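Local coordinates for probable porin (Pseudomonas aeruginosa, PDB 2Y0H), which probably forms a channel that lets small solutes cross the bacterial outer membrane, at residues T144-L150 and F178-T184; D163-M167 and L200-Y204. All blocks are in the same frame, centred on the assembly; numbering follows the deposited sequence.

Contact 1: T144-L150 and F178-T184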
# COMPACT_ATOMS: atom_id res chain seq x y z
N THR A 144 20.35 -3.21 0.02
CA THR A 144 19.64 -2.68 -1.15
C THR A 144 19.55 -1.17 -1.05
O THR A 144 19.09 -0.63 -0.05
CB THR A 144 18.24 -3.28 -1.28
OG1 THR A 144 18.35 -4.70 -1.31
CG2 THR A 144 17.57 -2.80 -2.59
N LEU A 145 20.01 -0.49 -2.08
CA LEU A 145 19.98 0.96 -2.08
C LEU A 145 18.97 1.41 -3.10
O LEU A 145 18.87 0.84 -4.19
CB LEU A 145 21.36 1.52 -2.39
CG LEU A 145 22.46 1.09 -1.41
CD1 LEU A 145 23.80 1.71 -1.77
CD2 LEU A 145 22.08 1.42 0.04
N THR A 146 18.22 2.45 -2.76
CA THR A 146 17.20 2.98 -3.65
C THR A 146 17.29 4.50 -3.77
O THR A 146 17.56 5.20 -2.79
CB THR A 146 15.79 2.57 -3.19
OG1 THR A 146 15.72 1.15 -3.08
CG2 THR A 146 14.73 3.06 -4.19
N ALA A 147 17.08 5.00 -4.97
CA ALA A 147 17.04 6.43 -5.20
C ALA A 147 16.07 6.65 -6.34
O ALA A 147 16.11 5.93 -7.35
CB ALA A 147 18.43 6.98 -5.55
N GLY A 148 15.18 7.61 -6.18
CA GLY A 148 14.15 7.81 -7.18
C GLY A 148 13.56 9.20 -7.19
O GLY A 148 13.72 9.97 -6.25
N GLN A 149 12.88 9.52 -8.27
CA GLN A 149 12.11 10.73 -8.32
C GLN A 149 10.81 10.42 -9.03
O GLN A 149 10.82 9.84 -10.11
CB GLN A 149 12.89 11.82 -9.06
CG GLN A 149 12.24 13.20 -9.00
CD GLN A 149 13.02 14.21 -9.83
OE1 GLN A 149 12.97 14.19 -11.05
NE2 GLN A 149 13.78 15.09 -9.16
N LEU A 150 9.70 10.81 -8.42
CA LEU A 150 8.39 10.69 -9.05
C LEU A 150 7.91 12.08 -9.47
O LEU A 150 8.09 13.06 -8.72
CB LEU A 150 7.39 10.06 -8.08
CG LEU A 150 7.86 8.80 -7.33
CD1 LEU A 150 6.76 8.32 -6.43
CD2 LEU A 150 8.28 7.70 -8.32
N PHE A 178 8.77 14.52 -6.36
CA PHE A 178 8.89 13.75 -5.14
C PHE A 178 10.19 12.98 -5.16
O PHE A 178 10.39 12.10 -5.99
CB PHE A 178 7.72 12.78 -4.98
CG PHE A 178 7.78 11.97 -3.71
CD1 PHE A 178 7.53 12.57 -2.49
CD2 PHE A 178 8.10 10.62 -3.74
CE1 PHE A 178 7.59 11.84 -1.32
CE2 PHE A 178 8.15 9.89 -2.57
CZ PHE A 178 7.90 10.50 -1.36
N ASN A 179 11.09 13.34 -4.27
CA ASN A 179 12.40 12.70 -4.22
C ASN A 179 12.45 11.67 -3.11
O ASN A 179 11.97 11.91 -2.00
CB ASN A 179 13.49 13.75 -4.02
CG ASN A 179 13.62 14.69 -5.21
OD1 ASN A 179 13.62 14.25 -6.36
ND2 ASN A 179 13.72 15.99 -4.94
N LEU A 180 13.03 10.51 -3.41
CA LEU A 180 13.14 9.45 -2.41
C LEU A 180 14.50 8.75 -2.46
O LEU A 180 15.10 8.59 -3.52
CB LEU A 180 12.00 8.43 -2.60
CG LEU A 180 11.94 7.63 -3.91
CD1 LEU A 180 12.76 6.34 -3.81
CD2 LEU A 180 10.48 7.30 -4.26
N ALA A 181 14.98 8.34 -1.30
CA ALA A 181 16.24 7.62 -1.21
C ALA A 181 16.15 6.70 -0.02
O ALA A 181 15.56 7.06 1.00
CB ALA A 181 17.41 8.58 -1.06
N GLY A 182 16.70 5.50 -0.15
CA GLY A 182 16.59 4.53 0.91
C GLY A 182 17.66 3.46 0.94
O GLY A 182 18.38 3.24 -0.02
N ALA A 183 17.73 2.78 2.08
CA ALA A 183 18.66 1.68 2.26
C ALA A 183 18.00 0.68 3.17
O ALA A 183 17.41 1.04 4.19
CB ALA A 183 19.96 2.18 2.89
N THR A 184 18.07 -0.59 2.78
CA THR A 184 17.66 -1.67 3.66
C THR A 184 18.86 -2.58 3.87
O THR A 184 19.57 -2.90 2.92
CB THR A 184 16.49 -2.50 3.08
OG1 THR A 184 16.87 -3.01 1.79
CG2 THR A 184 15.25 -1.66 2.92

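Contact 2: D163-M167 and L200-Y204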
# COMPACT_ATOMS: atom_id res chain seq x y z
N ASP A 163 0.27 16.49 -10.73
CA ASP A 163 1.09 17.05 -9.65
C ASP A 163 0.64 16.53 -8.30
O ASP A 163 -0.54 16.21 -8.10
CB ASP A 163 1.12 18.57 -9.65
CG ASP A 163 1.80 19.13 -10.86
OD1 ASP A 163 2.47 18.35 -11.56
OD2 ASP A 163 1.64 20.34 -11.12
N MET A 164 1.59 16.47 -7.38
CA MET A 164 1.42 15.77 -6.11
C MET A 164 1.28 16.72 -4.92
O MET A 164 1.80 17.83 -4.91
CB MET A 164 2.58 14.80 -5.91
CG MET A 164 2.57 13.67 -6.92
SD MET A 164 4.16 12.85 -7.05
CE MET A 164 5.18 14.16 -7.75
N TYR A 165 0.56 16.25 -3.91
CA TYR A 165 0.34 17.06 -2.72
C TYR A 165 0.03 16.11 -1.57
O TYR A 165 -0.20 14.93 -1.79
CB TYR A 165 -0.78 18.09 -2.96
CG TYR A 165 -2.11 17.50 -3.42
CD1 TYR A 165 -2.33 17.22 -4.77
CD2 TYR A 165 -3.12 17.22 -2.51
CE1 TYR A 165 -3.54 16.69 -5.20
CE2 TYR A 165 -4.32 16.69 -2.93
CZ TYR A 165 -4.53 16.42 -4.26
OH TYR A 165 -5.73 15.89 -4.66
N ILE A 166 0.06 16.62 -0.34
CA ILE A 166 -0.32 15.81 0.81
C ILE A 166 -1.81 15.50 0.71
O ILE A 166 -2.61 16.41 0.48
CB ILE A 166 -0.05 16.52 2.15
CG1 ILE A 166 1.47 16.71 2.37
CG2 ILE A 166 -0.73 15.77 3.31
CD1 ILE A 166 1.84 17.74 3.44
N MET A 167 -2.16 14.23 0.89
CA MET A 167 -3.56 13.80 0.88
C MET A 167 -4.38 14.60 1.89
O MET A 167 -4.06 14.61 3.08
CB MET A 167 -3.65 12.31 1.24
CG MET A 167 -5.07 11.72 1.19
SD MET A 167 -5.66 11.42 -0.49
CE MET A 167 -6.20 13.06 -1.00
N LEU A 200 8.63 15.74 -0.96
CA LEU A 200 7.78 16.35 -1.97
C LEU A 200 8.25 17.79 -2.02
O LEU A 200 7.93 18.57 -1.12
CB LEU A 200 6.31 16.31 -1.56
CG LEU A 200 5.28 16.05 -2.67
CD1 LEU A 200 3.88 16.56 -2.29
CD2 LEU A 200 5.73 16.58 -4.00
N LYS A 201 9.02 18.13 -3.05
CA LYS A 201 9.72 19.41 -3.12
C LYS A 201 8.81 20.61 -2.82
O LYS A 201 7.75 20.76 -3.41
CB LYS A 201 10.38 19.60 -4.48
CG LYS A 201 11.43 20.72 -4.47
CD LYS A 201 11.96 21.03 -5.86
CE LYS A 201 13.13 22.04 -5.81
NZ LYS A 201 12.78 23.28 -5.06
N ASP A 202 9.26 21.45 -1.90
CA ASP A 202 8.49 22.61 -1.44
C ASP A 202 7.22 22.34 -0.63
O ASP A 202 6.51 23.28 -0.29
CB ASP A 202 8.19 23.56 -2.59
CG ASP A 202 9.40 24.34 -3.00
OD1 ASP A 202 10.22 24.65 -2.10
OD2 ASP A 202 9.54 24.62 -4.21
N ILE A 203 6.95 21.09 -0.30
CA ILE A 203 5.77 20.78 0.50
C ILE A 203 6.11 20.07 1.81
O ILE A 203 5.87 20.61 2.89
CB ILE A 203 4.72 19.99 -0.32
CG1 ILE A 203 4.21 20.88 -1.45
CG2 ILE A 203 3.56 19.51 0.58
CD1 ILE A 203 3.24 20.20 -2.40
N TYR A 204 6.70 18.88 1.72
CA TYR A 204 7.11 18.16 2.92
C TYR A 204 8.33 17.25 2.73
O TYR A 204 8.70 16.89 1.61
CB TYR A 204 5.94 17.38 3.54
CG TYR A 204 5.60 16.06 2.87
CD1 TYR A 204 4.76 16.01 1.75
CD2 TYR A 204 6.10 14.85 3.37
CE1 TYR A 204 4.43 14.80 1.16
CE2 TYR A 204 5.78 13.64 2.77
CZ TYR A 204 4.95 13.62 1.67
OH TYR A 204 4.63 12.43 1.09

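Contact 1: T144-L150 and F178-T184
Thr144 and Thr184 exchange a pair of backbone hydrogen bonds, each 3.0 Å from the N of one to the O of the other, in an antiparallel pairing of neighbouring barrel strands. The same reciprocal pair of N-H...O bonds recurs at the other hydrogen-bonded pairs, Thr146 with Gly182, Gly148 with Leu180 and Leu150 with Phe178. The intervening residues turn their backbone N-H and C=O the other way, within the sheet, to the flanking strands: Leu145, Ala147 and Gln149 to Ser137, Leu135 and Ala133, and Asn179 and Ala181 to Gln199 and Tyr197.

One side-chain bond joins the strands. Gln149 and Asn179 run alongside each other, and Gln149 NE2 donates in plane to a lone pair of Asn179 OD1 at 2.9 Å, with the two amide planes 34° apart. The remaining amide ends are also used: Gln149 OE1 receives Trp151 NE1, while Asn179 ND2 serves Glu177 OE2 and Gln199 OE1. Thr144 OG1 has a weak bond to Ser138 OG.

Leu145, Ala147, Ala181 and Ala183 share the Gln149 face, the outer one, where a detergent molecule lies near Ala183 and Leu145 CD2 meets Ala183 CB at 3.6 Å. On the inner face, chi1 of 63° sets Leu180 CG over Gly148, and the turn at chi2 (88°) carries CD1 to 3.6 Å from Gly148 N and 3.8 Å from Thr146 CG2. Leu150 CD1 approaches Phe178 CD2 obliquely, 3.8 Å away.

With backbone polarity spent between strands, Leu145, Ala147, Ala181 and Ala183 can present an apolar outer surface to the membrane. The two amides, at the Leu150 and Phe178 end, are bonded to each other and to Trp151, Glu177 and Gln199, consistent with a place toward the membrane border.

Contact 2: D163-M167 and L200-Y204
Leu200, closing strand 191-200, pushes its CD1 against the backbone of the 163-167 loop, lying 3.6 Å from both Met164 O and Tyr165 CA. It belongs to a classic beta bulge, in which two residues, Ile203 and Tyr204, stand opposite the single Leu200, at the tight turn leading into barrel strand 204-216.

Hydrogen bonds brace each side. Leu200 O accepts from two backbone donors, Ile203 N at 2.8 Å and Tyr204 N at 3.1 Å, and Leu200 N gives its own bond to Tyr204 O. The turn is also tied outward, Asp202 N to Asp235 OD2 and Asp202 OD1 to Ala237 N. Ser175 serves both sides, through OG to Lys201 O and through its backbone to Met164, while Tyr165 N reaches Asn278 OD1.

Between the two segments the packing is van der Waals. Methyls meet backbone where Ile203 CD1, like Leu200 CD1, abuts Met164 O, at 3.7 Å; Tyr165 contributes mainly through its main chain, its CB being directed away from the turn. Apolar side chains pair where Met164 CB stands beside Leu200 CD2, and where Ile166 and Ile203 run antiparallel alongside each other, Ile166 CD1 being 3.8 Å from Ile203 CG2. That same methyl of Ile203 lies in plane at an edge of the Tyr204 ring.

A chi1 of 80° folds the Tyr204 ring back over its own main chain, obliquely across Ile166, whose CG1 comes within 3.4 Å of Tyr204 CD1.

How the contacts relate
The segments alternate along the chain in the order 144-150, 163-167, 178-184 and 200-204, so the two contacts interlock. Contact 1 joins neighbouring strands 143-154 and 178-186 of the 18-stranded barrel; contact 2, centred about 16 Å from it, packs the loop linking those strands against the turn after strand 191-200, probably on the extracellular side given the usual porin topology. They also touch directly. Met164 CE lies 3.3 Å from Leu150 O, and the Phe178 ring of contact 1 approaches Leu200 and Tyr204 of contact 2. Part of the loop is thus packed onto the end of the barrel wall through Met164 and Phe178.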